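PDB 6S9V: sucrose 6(F)-phosphate phosphorylase, which belongs to the alpha-amylase family of carbohydrate-active enzymes and is built round a closed barrel of eight parallel strands wrapped by helices. Local coordinates for residues 395-400 and 423-428; 79-84 and 93-98; 389-394 and 439-444; 35-40 and 85-90. All blocks are in the same frame, centred on the assembly; numbering follows the deposited sequence.

Interaction 1 of 4, residues 395-400 and 423-428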
loop_
_atom_site.group_PDB
_atom_site.type_symbol
_atom_site.label_atom_id
_atom_site.label_comp_id
_atom_site.label_asym_id
_atom_site.label_seq_id
_atom_site.Cartn_x
_atom_site.Cartn_y
_atom_site.Cartn_z
ATOM N N GLY A 395 0.665 13.586 -0.226
ATOM C CA GLY A 395 2.026 14.030 0.019
ATOM C C GLY A 395 2.633 14.748 -1.169
ATOM O O GLY A 395 3.438 15.669 -0.994
ATOM N N LEU A 396 2.243 14.360 -2.379
ATOM C CA LEU A 396 2.688 15.068 -3.572
ATOM C C LEU A 396 2.345 16.548 -3.496
ATOM O O LEU A 396 3.131 17.398 -3.926
ATOM C CB LEU A 396 2.043 14.443 -4.811
ATOM C CG LEU A 396 2.338 15.141 -6.134
ATOM C CD1 LEU A 396 3.822 15.016 -6.486
ATOM C CD2 LEU A 396 1.450 14.588 -7.250
ATOM N N LEU A 397 1.171 16.868 -2.967
ATOM C CA LEU A 397 0.687 18.238 -2.883
ATOM C C LEU A 397 0.912 18.841 -1.505
ATOM O O LEU A 397 0.335 19.887 -1.196
ATOM C CB LEU A 397 -0.795 18.276 -3.254
ATOM C CG LEU A 397 -1.086 17.703 -4.650
ATOM C CD1 LEU A 397 -2.562 17.756 -4.978
ATOM C CD2 LEU A 397 -0.288 18.465 -5.700
ATOM N N ALA A 398 1.744 18.207 -0.683
ATOM C CA ALA A 398 2.039 18.658 0.675
ATOM C C ALA A 398 0.753 18.908 1.455
ATOM O O ALA A 398 0.588 19.925 2.126
ATOM C CB ALA A 398 2.924 19.900 0.649
ATOM N N GLY A 399 -0.168 17.953 1.371
ATOM C CA GLY A 399 -1.457 18.131 2.012
ATOM C C GLY A 399 -1.361 17.987 3.520
ATOM O O GLY A 399 -0.578 17.194 4.043
ATOM N N VAL A 400 -2.169 18.777 4.224
ATOM C CA VAL A 400 -2.250 18.711 5.676
ATOM C C VAL A 400 -3.485 17.914 6.072
ATOM O O VAL A 400 -4.412 17.703 5.280
ATOM C CB VAL A 400 -2.287 20.117 6.328
ATOM C CG1 VAL A 400 -1.051 20.920 5.964
ATOM C CG2 VAL A 400 -3.547 20.857 5.925
ATOM N N LYS A 423 -9.193 23.031 -9.445
ATOM C CA LYS A 423 -8.711 24.351 -9.050
ATOM C C LYS A 423 -7.780 24.250 -7.850
ATOM O O LYS A 423 -6.785 24.980 -7.768
ATOM C CB LYS A 423 -9.885 25.285 -8.758
ATOM C CG LYS A 423 -10.850 25.404 -9.932
ATOM C CD LYS A 423 -10.279 26.205 -11.093
ATOM C CE LYS A 423 -10.142 27.688 -10.811
ATOM N NZ LYS A 423 -9.428 28.334 -11.946
ATOM N N GLU A 424 -8.077 23.341 -6.913
ATOM C CA GLU A 424 -7.214 23.170 -5.752
ATOM C C GLU A 424 -5.869 22.570 -6.151
ATOM O O GLU A 424 -4.828 22.923 -5.582
ATOM C CB GLU A 424 -7.897 22.285 -4.706
ATOM C CG GLU A 424 -7.102 22.150 -3.412
ATOM C CD GLU A 424 -7.841 21.395 -2.313
ATOM O OE1 GLU A 424 -8.931 20.840 -2.570
ATOM O OE2 GLU A 424 -7.329 21.377 -1.178
ATOM N N ILE A 425 -5.872 21.649 -7.115
ATOM C CA ILE A 425 -4.613 21.128 -7.639
ATOM C C ILE A 425 -3.810 22.252 -8.284
ATOM O O ILE A 425 -2.605 22.400 -8.044
ATOM C CB ILE A 425 -4.875 19.989 -8.635
ATOM C CG1 ILE A 425 -5.532 18.804 -7.934
ATOM C CG2 ILE A 425 -3.566 19.566 -9.287
ATOM C CD1 ILE A 425 -6.069 17.755 -8.896
ATOM N N GLU A 426 -4.473 23.060 -9.113
ATOM C CA GLU A 426 -3.802 24.185 -9.757
ATOM C C GLU A 426 -3.120 25.074 -8.727
ATOM O O GLU A 426 -1.975 25.499 -8.927
ATOM C CB GLU A 426 -4.826 24.978 -10.573
ATOM C CG GLU A 426 -4.291 26.224 -11.270
ATOM C CD GLU A 426 -5.408 27.104 -11.821
ATOM O OE1 GLU A 426 -6.578 26.659 -11.824
ATOM O OE2 GLU A 426 -5.119 28.244 -12.245
ATOM N N GLU A 427 -3.795 25.335 -7.601
ATOM C CA GLU A 427 -3.205 26.157 -6.547
ATOM C C GLU A 427 -2.065 25.428 -5.845
ATOM O O GLU A 427 -0.994 26.004 -5.613
ATOM C CB GLU A 427 -4.270 26.556 -5.523
ATOM C CG GLU A 427 -5.218 27.629 -5.981
ATOM C CD GLU A 427 -4.600 29.017 -5.919
ATOM O OE1 GLU A 427 -4.339 29.530 -4.801
ATOM O OE2 GLU A 427 -4.365 29.587 -6.998
ATOM N N SER A 428 -2.276 24.154 -5.500
ATOM C CA SER A 428 -1.316 23.443 -4.668
ATOM C C SER A 428 0.024 23.259 -5.371
ATOM O O SER A 428 1.077 23.356 -4.730
ATOM C CB SER A 428 -1.880 22.079 -4.267
ATOM O OG SER A 428 -2.934 22.208 -3.335
HETATM O O HOH W 1 -2.466 20.214 -0.500
#

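Interaction 2 of 4, residues 79-84 and 93-98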
loop_
_atom_site.group_PDB
_atom_site.type_symbol
_atom_site.label_atom_id
_atom_site.label_comp_id
_atom_site.label_asym_id
_atom_site.label_seq_id
_atom_site.Cartn_x
_atom_site.Cartn_y
_atom_site.Cartn_z
ATOM N N GLY A 79 -14.982 6.283 -14.675
ATOM C CA GLY A 79 -14.649 6.188 -16.082
ATOM C C GLY A 79 -14.868 4.767 -16.592
ATOM O O GLY A 79 -15.799 4.080 -16.170
ATOM N N THR A 80 -13.989 4.353 -17.504
ATOM C CA THR A 80 -14.110 3.063 -18.157
ATOM C C THR A 80 -12.751 2.383 -18.194
ATOM O O THR A 80 -11.711 2.998 -17.947
ATOM C CB THR A 80 -14.640 3.185 -19.588
ATOM O OG1 THR A 80 -13.602 3.710 -20.426
ATOM C CG2 THR A 80 -15.855 4.094 -19.643
ATOM N N TRP A 81 -12.775 1.092 -18.515
ATOM C CA TRP A 81 -11.533 0.347 -18.676
ATOM C C TRP A 81 -10.640 0.971 -19.741
ATOM O O TRP A 81 -9.415 0.823 -19.688
ATOM C CB TRP A 81 -11.851 -1.102 -19.024
ATOM C CG TRP A 81 -11.835 -2.039 -17.859
ATOM C CD1 TRP A 81 -12.865 -2.808 -17.413
ATOM C CD2 TRP A 81 -10.728 -2.307 -16.995
ATOM N NE1 TRP A 81 -12.467 -3.553 -16.331
ATOM C CE2 TRP A 81 -11.159 -3.254 -16.047
ATOM C CE3 TRP A 81 -9.415 -1.834 -16.929
ATOM C CZ2 TRP A 81 -10.324 -3.744 -15.053
ATOM C CZ3 TRP A 81 -8.577 -2.331 -15.952
ATOM C CH2 TRP A 81 -9.042 -3.264 -15.011
ATOM N N TYR A 82 -11.227 1.651 -20.730
ATOM C CA TYR A 82 -10.414 2.294 -21.764
ATOM C C TYR A 82 -9.658 3.505 -21.228
ATOM O O TYR A 82 -8.594 3.852 -21.758
ATOM C CB TYR A 82 -11.293 2.657 -22.951
ATOM C CG TYR A 82 -11.828 1.410 -23.597
ATOM C CD1 TYR A 82 -11.056 0.691 -24.499
ATOM C CD2 TYR A 82 -13.081 0.915 -23.264
ATOM C CE1 TYR A 82 -11.530 -0.466 -25.076
ATOM C CE2 TYR A 82 -13.563 -0.241 -23.836
ATOM C CZ TYR A 82 -12.783 -0.928 -24.740
ATOM O OH TYR A 82 -13.260 -2.082 -25.314
ATOM N N ASP A 83 -10.179 4.167 -20.192
ATOM C CA ASP A 83 -9.400 5.203 -19.515
ATOM C C ASP A 83 -8.131 4.623 -18.902
ATOM O O ASP A 83 -7.071 5.269 -18.909
ATOM C CB ASP A 83 -10.251 5.882 -18.441
ATOM C CG ASP A 83 -11.430 6.646 -19.024
ATOM O OD1 ASP A 83 -11.292 7.206 -20.134
ATOM O OD2 ASP A 83 -12.496 6.667 -18.382
ATOM N N ILE A 84 -8.225 3.413 -18.339
ATOM C CA ILE A 84 -7.052 2.739 -17.781
ATOM C C ILE A 84 -6.082 2.356 -18.892
ATOM O O ILE A 84 -4.860 2.527 -18.775
ATOM C CB ILE A 84 -7.489 1.496 -16.980
ATOM C CG1 ILE A 84 -8.472 1.869 -15.869
ATOM C CG2 ILE A 84 -6.277 0.760 -16.405
ATOM C CD1 ILE A 84 -7.861 2.547 -14.705
ATOM N N ILE A 93 0.749 0.754 -14.901
ATOM C CA ILE A 93 -0.454 0.764 -14.073
ATOM C C ILE A 93 -0.378 -0.356 -13.044
ATOM O O ILE A 93 -0.099 -1.510 -13.377
ATOM C CB ILE A 93 -1.722 0.631 -14.932
ATOM C CG1 ILE A 93 -1.782 1.748 -15.974
ATOM C CG2 ILE A 93 -2.955 0.669 -14.050
ATOM C CD1 ILE A 93 -1.717 3.143 -15.409
ATOM N N LEU A 94 -0.620 -0.005 -11.786
ATOM C CA LEU A 94 -0.729 -0.949 -10.685
ATOM C C LEU A 94 -2.164 -0.909 -10.174
ATOM O O LEU A 94 -2.662 0.161 -9.815
ATOM C CB LEU A 94 0.264 -0.564 -9.593
ATOM C CG LEU A 94 0.692 -1.571 -8.543
ATOM C CD1 LEU A 94 1.951 -1.043 -7.842
ATOM C CD2 LEU A 94 -0.422 -1.809 -7.567
ATOM N N LEU A 95 -2.826 -2.066 -10.151
ATOM C CA LEU A 95 -4.181 -2.175 -9.629
ATOM C C LEU A 95 -4.251 -3.213 -8.518
ATOM O O LEU A 95 -3.396 -4.092 -8.412
ATOM C CB LEU A 95 -5.177 -2.563 -10.725
ATOM C CG LEU A 95 -5.450 -1.576 -11.852
ATOM C CD1 LEU A 95 -6.518 -2.162 -12.784
ATOM C CD2 LEU A 95 -5.893 -0.221 -11.306
ATOM N N ASP A 96 -5.308 -3.111 -7.712
ATOM C CA ASP A 96 -5.550 -4.027 -6.607
ATOM C C ASP A 96 -6.383 -5.225 -7.035
ATOM O O ASP A 96 -7.384 -5.081 -7.746
ATOM C CB ASP A 96 -6.313 -3.333 -5.472
ATOM C CG ASP A 96 -5.507 -2.275 -4.783
ATOM O OD1 ASP A 96 -5.448 -1.130 -5.279
ATOM O OD2 ASP A 96 -4.950 -2.598 -3.722
ATOM N N LEU A 97 -6.004 -6.397 -6.532
ATOM C CA LEU A 97 -6.836 -7.592 -6.561
ATOM C C LEU A 97 -7.192 -7.931 -5.119
ATOM O O LEU A 97 -6.301 -8.151 -4.290
ATOM C CB LEU A 97 -6.107 -8.756 -7.235
ATOM C CG LEU A 97 -6.848 -10.091 -7.258
ATOM C CD1 LEU A 97 -8.192 -9.925 -7.975
ATOM C CD2 LEU A 97 -5.999 -11.159 -7.926
ATOM N N MET A 98 -8.484 -7.927 -4.808
ATOM C CA MET A 98 -8.936 -8.233 -3.449
ATOM C C MET A 98 -9.039 -9.750 -3.323
ATOM O O MET A 98 -10.114 -10.357 -3.391
ATOM C CB MET A 98 -10.250 -7.527 -3.148
ATOM C CG MET A 98 -10.064 -6.098 -2.582
ATOM S SD MET A 98 -9.041 -4.945 -3.556
ATOM C CE MET A 98 -10.115 -4.621 -4.963
#

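Interaction 3 of 4, residues 389-394 and 439-444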
loop_
_atom_site.group_PDB
_atom_site.type_symbol
_atom_site.label_atom_id
_atom_site.label_comp_id
_atom_site.label_asym_id
_atom_site.label_seq_id
_atom_site.Cartn_x
_atom_site.Cartn_y
_atom_site.Cartn_z
ATOM N N PRO A 389 10.315 3.796 -5.676
ATOM C CA PRO A 389 9.689 4.817 -4.822
ATOM C C PRO A 389 8.287 5.190 -5.289
ATOM O O PRO A 389 8.055 5.435 -6.474
ATOM C CB PRO A 389 10.645 6.011 -4.932
ATOM C CG PRO A 389 11.483 5.765 -6.162
ATOM C CD PRO A 389 11.210 4.380 -6.692
ATOM N N GLN A 390 7.359 5.250 -4.331
ATOM C CA GLN A 390 5.981 5.662 -4.555
ATOM C C GLN A 390 5.683 6.908 -3.745
ATOM O O GLN A 390 6.108 7.017 -2.590
ATOM C CB GLN A 390 5.000 4.562 -4.152
ATOM C CG GLN A 390 5.207 3.266 -4.894
ATOM C CD GLN A 390 4.062 2.312 -4.705
ATOM O OE1 GLN A 390 3.574 2.133 -3.594
ATOM N NE2 GLN A 390 3.621 1.690 -5.793
ATOM N N VAL A 391 4.951 7.838 -4.355
ATOM C CA VAL A 391 4.528 9.077 -3.705
ATOM C C VAL A 391 3.004 9.104 -3.693
ATOM O O VAL A 391 2.364 9.039 -4.753
ATOM C CB VAL A 391 5.087 10.323 -4.411
ATOM C CG1 VAL A 391 4.512 11.605 -3.795
ATOM C CG2 VAL A 391 6.610 10.342 -4.328
ATOM N N TYR A 392 2.430 9.180 -2.499
ATOM C CA TYR A 392 0.981 9.295 -2.359
ATOM C C TYR A 392 0.527 10.703 -2.733
ATOM O O TYR A 392 1.226 11.685 -2.471
ATOM C CB TYR A 392 0.607 8.937 -0.924
ATOM C CG TYR A 392 -0.858 8.880 -0.581
ATOM C CD1 TYR A 392 -1.700 7.944 -1.159
ATOM C CD2 TYR A 392 -1.389 9.743 0.368
ATOM C CE1 TYR A 392 -3.034 7.874 -0.811
ATOM C CE2 TYR A 392 -2.722 9.682 0.722
ATOM C CZ TYR A 392 -3.533 8.748 0.135
ATOM O OH TYR A 392 -4.853 8.689 0.485
ATOM N N TYR A 393 -0.662 10.800 -3.347
ATOM C CA TYR A 393 -1.082 12.061 -3.956
ATOM C C TYR A 393 -1.195 13.181 -2.927
ATOM O O TYR A 393 -0.900 14.342 -3.234
ATOM C CB TYR A 393 -2.409 11.885 -4.703
ATOM C CG TYR A 393 -3.630 11.737 -3.815
ATOM C CD1 TYR A 393 -3.913 10.526 -3.204
ATOM C CD2 TYR A 393 -4.494 12.807 -3.589
ATOM C CE1 TYR A 393 -5.020 10.374 -2.395
ATOM C CE2 TYR A 393 -5.601 12.665 -2.772
ATOM C CZ TYR A 393 -5.858 11.444 -2.181
ATOM O OH TYR A 393 -6.954 11.273 -1.372
ATOM N N VAL A 394 -1.620 12.867 -1.702
ATOM C CA VAL A 394 -1.710 13.916 -0.687
ATOM C C VAL A 394 -0.325 14.471 -0.382
ATOM O O VAL A 394 -0.134 15.691 -0.290
ATOM C CB VAL A 394 -2.400 13.387 0.585
ATOM C CG1 VAL A 394 -2.365 14.457 1.709
ATOM C CG2 VAL A 394 -3.829 12.978 0.278
ATOM N N LYS A 439 10.880 18.891 -8.495
ATOM C CA LYS A 439 12.250 18.922 -9.004
ATOM C C LYS A 439 13.048 17.724 -8.497
ATOM O O LYS A 439 13.812 17.100 -9.256
ATOM C CB LYS A 439 12.925 20.238 -8.604
ATOM C CG LYS A 439 14.290 20.439 -9.239
ATOM C CD LYS A 439 14.874 21.811 -8.928
ATOM C CE LYS A 439 16.295 21.933 -9.468
ATOM N NZ LYS A 439 16.902 23.266 -9.164
ATOM N N LEU A 440 12.885 17.391 -7.216
ATOM C CA LEU A 440 13.559 16.229 -6.652
ATOM C C LEU A 440 13.090 14.949 -7.327
ATOM O O LEU A 440 13.904 14.070 -7.638
ATOM C CB LEU A 440 13.303 16.148 -5.146
ATOM C CG LEU A 440 13.899 14.940 -4.415
ATOM C CD1 LEU A 440 15.427 14.982 -4.480
ATOM C CD2 LEU A 440 13.410 14.880 -2.980
ATOM N N ILE A 441 11.780 14.818 -7.551
ATOM C CA ILE A 441 11.260 13.629 -8.221
ATOM C C ILE A 441 11.887 13.483 -9.599
ATOM O O ILE A 441 12.358 12.400 -9.982
ATOM C CB ILE A 441 9.723 13.686 -8.302
ATOM C CG1 ILE A 441 9.106 13.453 -6.923
ATOM C CG2 ILE A 441 9.223 12.656 -9.288
ATOM C CD1 ILE A 441 7.612 13.767 -6.859
ATOM N N ARG A 442 11.887 14.566 -10.379
ATOM C CA ARG A 442 12.441 14.478 -11.725
ATOM C C ARG A 442 13.934 14.174 -11.696
ATOM O O ARG A 442 14.435 13.455 -12.572
ATOM C CB ARG A 442 12.145 15.751 -12.518
ATOM C CG ARG A 442 10.652 15.894 -12.823
ATOM C CD ARG A 442 10.419 16.595 -14.153
ATOM N NE ARG A 442 10.581 18.032 -14.081
ATOM C CZ ARG A 442 10.691 18.834 -15.134
ATOM N NH1 ARG A 442 10.666 18.351 -16.378
ATOM N NH2 ARG A 442 10.826 20.133 -14.933
ATOM N N PHE A 443 14.662 14.695 -10.706
ATOM C CA PHE A 443 16.055 14.291 -10.562
ATOM C C PHE A 443 16.166 12.787 -10.339
ATOM O O PHE A 443 17.004 12.116 -10.959
ATOM C CB PHE A 443 16.735 15.032 -9.414
ATOM C CG PHE A 443 18.201 14.704 -9.288
ATOM C CD1 PHE A 443 19.134 15.335 -10.095
ATOM C CD2 PHE A 443 18.635 13.740 -8.393
ATOM C CE1 PHE A 443 20.493 15.019 -10.005
ATOM C CE2 PHE A 443 19.989 13.430 -8.286
ATOM C CZ PHE A 443 20.914 14.073 -9.092
ATOM N N ARG A 444 15.312 12.235 -9.471
ATOM C CA ARG A 444 15.323 10.796 -9.207
ATOM C C ARG A 444 14.941 9.982 -10.444
ATOM O O ARG A 444 15.370 8.826 -10.584
ATOM C CB ARG A 444 14.386 10.497 -8.033
ATOM C CG ARG A 444 14.203 9.038 -7.695
ATOM C CD ARG A 444 15.507 8.329 -7.375
ATOM N NE ARG A 444 15.244 6.953 -6.958
ATOM C CZ ARG A 444 14.875 5.979 -7.788
ATOM N NH1 ARG A 444 14.739 6.230 -9.080
ATOM N NH2 ARG A 444 14.636 4.758 -7.327
#

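Interaction 4 of 4, residues 35-40 and 85-90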
loop_
_atom_site.group_PDB
_atom_site.type_symbol
_atom_site.label_atom_id
_atom_site.label_comp_id
_atom_site.label_asym_id
_atom_site.label_seq_id
_atom_site.Cartn_x
_atom_site.Cartn_y
_atom_site.Cartn_z
ATOM N N LYS A 35 -10.681 10.640 -16.045
ATOM C CA LYS A 35 -10.402 11.566 -17.135
ATOM C C LYS A 35 -9.691 12.812 -16.617
ATOM O O LYS A 35 -8.716 13.272 -17.224
ATOM C CB LYS A 35 -11.704 11.924 -17.845
ATOM C CG LYS A 35 -12.296 10.730 -18.578
ATOM C CD LYS A 35 -13.633 11.044 -19.215
ATOM C CE LYS A 35 -14.094 9.895 -20.104
ATOM N NZ LYS A 35 -13.214 9.691 -21.288
ATOM N N THR A 36 -10.146 13.363 -15.487
ATOM C CA THR A 36 -9.424 14.482 -14.888
ATOM C C THR A 36 -8.063 14.040 -14.348
ATOM O O THR A 36 -7.100 14.814 -14.388
ATOM C CB THR A 36 -10.249 15.139 -13.774
ATOM O OG1 THR A 36 -10.329 14.268 -12.634
ATOM C CG2 THR A 36 -11.663 15.482 -14.262
ATOM N N LEU A 37 -7.957 12.807 -13.844
ATOM C CA LEU A 37 -6.650 12.290 -13.441
ATOM C C LEU A 37 -5.691 12.274 -14.629
ATOM O O LEU A 37 -4.543 12.725 -14.528
ATOM C CB LEU A 37 -6.800 10.896 -12.828
ATOM C CG LEU A 37 -5.504 10.142 -12.526
ATOM C CD1 LEU A 37 -4.602 10.955 -11.608
ATOM C CD2 LEU A 37 -5.790 8.780 -11.902
ATOM N N ASN A 38 -6.146 11.747 -15.768
ATOM C CA ASN A 38 -5.316 11.744 -16.967
ATOM C C ASN A 38 -4.965 13.167 -17.401
ATOM O O ASN A 38 -3.831 13.433 -17.824
ATOM C CB ASN A 38 -6.035 11.010 -18.108
ATOM C CG ASN A 38 -5.781 9.504 -18.099
ATOM O OD1 ASN A 38 -4.687 9.047 -17.765
ATOM N ND2 ASN A 38 -6.794 8.727 -18.490
ATOM N N ASP A 39 -5.930 14.090 -17.322
ATOM C CA ASP A 39 -5.657 15.481 -17.676
ATOM C C ASP A 39 -4.609 16.091 -16.754
ATOM O O ASP A 39 -3.715 16.812 -17.211
ATOM C CB ASP A 39 -6.944 16.315 -17.637
ATOM C CG ASP A 39 -7.931 15.939 -18.734
ATOM O OD1 ASP A 39 -7.534 15.256 -19.698
ATOM O OD2 ASP A 39 -9.109 16.350 -18.640
ATOM N N VAL A 40 -4.720 15.830 -15.443
ATOM C CA VAL A 40 -3.773 16.370 -14.472
ATOM C C VAL A 40 -2.390 15.777 -14.690
ATOM O O VAL A 40 -1.380 16.486 -14.638
ATOM C CB VAL A 40 -4.288 16.106 -13.041
ATOM C CG1 VAL A 40 -3.169 16.221 -12.025
ATOM C CG2 VAL A 40 -5.422 17.078 -12.699
ATOM N N LYS A 85 -6.611 1.782 -19.969
ATOM C CA LYS A 85 -5.779 1.383 -21.097
ATOM C C LYS A 85 -5.004 2.571 -21.647
ATOM O O LYS A 85 -3.815 2.452 -21.963
ATOM C CB LYS A 85 -6.653 0.761 -22.181
ATOM C CG LYS A 85 -5.889 0.200 -23.374
ATOM C CD LYS A 85 -6.864 -0.329 -24.413
ATOM C CE LYS A 85 -6.161 -1.039 -25.556
ATOM N NZ LYS A 85 -7.149 -1.584 -26.530
ATOM N N LYS A 86 -5.662 3.727 -21.763
ATOM C CA LYS A 86 -4.989 4.913 -22.275
ATOM C C LYS A 86 -3.886 5.361 -21.329
ATOM O O LYS A 86 -2.784 5.705 -21.773
ATOM C CB LYS A 86 -6.010 6.034 -22.492
ATOM C CG LYS A 86 -5.409 7.362 -22.915
ATOM C CD LYS A 86 -6.491 8.349 -23.332
ATOM C CE LYS A 86 -5.929 9.753 -23.503
ATOM N NZ LYS A 86 -6.937 10.698 -24.056
ATOM N N MET A 87 -4.149 5.327 -20.024
ATOM C CA MET A 87 -3.119 5.677 -19.053
ATOM C C MET A 87 -1.952 4.697 -19.124
ATOM O O MET A 87 -0.789 5.091 -18.979
ATOM C CB MET A 87 -3.719 5.709 -17.644
ATOM C CG MET A 87 -2.826 6.361 -16.583
ATOM S SD MET A 87 -3.547 6.371 -14.909
ATOM C CE MET A 87 -5.072 7.223 -15.283
ATOM N N ALA A 88 -2.247 3.412 -19.342
ATOM C CA ALA A 88 -1.194 2.407 -19.440
ATOM C C ALA A 88 -0.291 2.631 -20.646
ATOM O O ALA A 88 0.823 2.097 -20.687
ATOM C CB ALA A 88 -1.813 1.013 -19.507
ATOM N N GLU A 89 -0.729 3.421 -21.620
ATOM C CA GLU A 89 0.149 3.754 -22.731
ATOM C C GLU A 89 1.274 4.686 -22.303
ATOM O O GLU A 89 2.317 4.723 -22.961
ATOM C CB GLU A 89 -0.659 4.403 -23.854
ATOM C CG GLU A 89 -1.688 3.490 -24.497
ATOM C CD GLU A 89 -2.612 4.230 -25.458
ATOM O OE1 GLU A 89 -2.894 5.428 -25.224
ATOM O OE2 GLU A 89 -3.028 3.621 -26.468
ATOM N N ASN A 90 1.095 5.417 -21.202
ATOM C CA ASN A 90 2.069 6.392 -20.747
ATOM C C ASN A 90 2.682 6.078 -19.389
ATOM O O ASN A 90 3.749 6.622 -19.076
ATOM C CB ASN A 90 1.409 7.778 -20.666
ATOM C CG ASN A 90 0.716 8.172 -21.957
ATOM O OD1 ASN A 90 -0.509 8.334 -21.991
ATOM N ND2 ASN A 90 1.483 8.299 -23.027
HETATM O O HOH W 2 -2.362 9.209 -19.355
#

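Interaction 1 of 4, residues 395-400 and 423-428
L397 lays its side chain against the last turn of helix 422-428, with CB over S428 and a branch end reaching I425. The two beta carbons, L397 CB and S428 CB, stand 4.1 Å apart. Further along, L397 CD1 approaches I425 CG1 at 4.3 Å, a loose apolar touch. With chi1 at -57°, CG of L397 lies beside its own backbone N and opposite the carbonyl carbon, which carries the isobutyl group toward I425. L397 is the first residue to leave helical geometry where helix 393-396 stops. A398, in a positive-phi conformation, is the C' residue of a Schellman motif, in which G399 N bonds to V394 O and A398 N to G395 O (3.1 Å). One water serves the polar side: it donates to L397 O at 2.9 Å and makes a weak hydrogen bond with S428 OG (3.5 Å). That hydroxyl is also 3.0 Å from E424 O, one turn back in its own helix. I425 is meanwhile covered by V40 and Y44 of helix 34-44. The contact therefore joins a helix terminus to a neighbouring helix by thin apolar contact and a weak water bridge, with no direct polar bond between the two segments.

Interaction 2 of 4, residues 79-84 and 93-98
The indole of W81 meets L95 at the far corner of its six-membered ring, where L95 CD1 lies 3.5 Å from W81 CH2 and approaches at a slant to the ring plane. The same methyl is 3.8 Å from W81 CZ3, so it straddles one ring bond. F203 stacks on the indole, while W81 NE1 is hydrogen-bonded to Y71 O, which helps fix how the ring is turned. A second flat group, the carboxylate of D83, takes a bond from T80 N to D83 OD2 (2.9 Å), coming from above the carboxylate plane, 43° out of it. In return T80 OG1 accepts weakly from D83 N, and the pair forms a capping box at the start of the helix. A turn further on, I84 CG2 touches I93 CG2 at 4.1 Å where the two side chains pass at a slant; in both isoleucines this methyl is opposite the backbone N across the CA–CB bond. In the fold, this is part of a beta-alpha-beta unit: helix 81-88 lies outside the barrel over strand 92-97, whose neighbours are strands 51-54 and 207-210. I54 also touches I84 and L95, and helix 187-202 adds T199 on W81 and F200 on L95.

Interaction 3 of 4, residues 389-394 and 439-444
R444 makes its contact with P389 through the far half of its chain. From CB the chain runs opposite the backbone N (chi1 176°), then bends at chi2 (58°), which swings the guanidinium toward the proline. NE is the first atom to come close, 4.0 Å from P389 CG, and it also donates to the backbone oxygen of F383. CZ follows at 3.8 Å from P389 CG. At the tip, R444 NH2 lies 3.5 Å from both P389 CG and P389 CD, while hydrogen-bonding to N19 OD1. The proline thus covers one face of the guanidinium, with CG 3.4 Å above its plane and displaced toward the rim. The bonds to F383 O and N19 OD1 satisfy N-H groups of this buried side chain, while the proline carbons pack on its face. A second, lighter touch joins V391 CG2 to I441 CD1 at 4.4 Å. F383 of helix 372-384 packs on P389, L440 and I441. Strand 388-392 closes the barrel between strands 302-304 and 22-25, and helix 432-446 covers it from outside; beyond that helix, F443 meets Y490 of the antiparallel sheet edge-to-face.

Interaction 4 of 4, residues 35-40 and 85-90
Apolar contact between helices 34-44 and 81-88 centres on the end of M87, whose methyl CE lies 3.8 Å from L37 CD2 and 4.0 Å from L37 CG. The two side chains cross at about a right angle. M87 runs extended until its last torsion, where chi3 of -56° folds CE back toward helix 34-44 and into the angle between L37 and N38. Close carbon-oxygen contacts form the second kind: N38 OD1 sits 3.1 Å from M87 CE and 3.5 Å from M87 CG, a tight fit of an amide oxygen along a thioether chain. Water-mediated bonding is the third. One water donates to N38 OD1 at 2.8 Å and to N90 OD1 at 3.3 Å, linking the two asparagines, the second link being weak. The other amide atom, N38 ND2, makes a weak hydrogen bond to D83 O. Charges play a looser part: K86 NZ lies 6.3 Å from D39 OD1 and 6.9 Å from K35 NZ, which has a nearer partner in a long, weak ion pair with D83 OD1. M87 also touches I93 of the barrel wall. The chemistry implies a divided interface, with L37 and the methyl of M87 making the apolar part, and the asparagine amide handing its oxygen to water.

How the interactions relate
Interactions 2 and 3 join barrel strands to outer helices; interactions 1 and 4 lie in the outer layer. Interactions 2 and 4, with centres 11 Å apart, share helix 81-88: I93 CD1 of one packs on M87 CG of the other at 3.6 Å. Interactions 1 and 3 share helix 393-396, and L396 CD1 reaches I441 CD1 at 4.0 Å. The two pairs meet in two places. On the outside, I425 CD1 touches V40 CG2 at 3.9 Å, linking interaction 1 to interaction 4; at the sheet, L94 CD1 lies 3.8 Å from Q390 NE2, linking interaction 2 to interaction 3. Interactions 1 and 2 do not touch, their nearest atoms being about 14 Å apart.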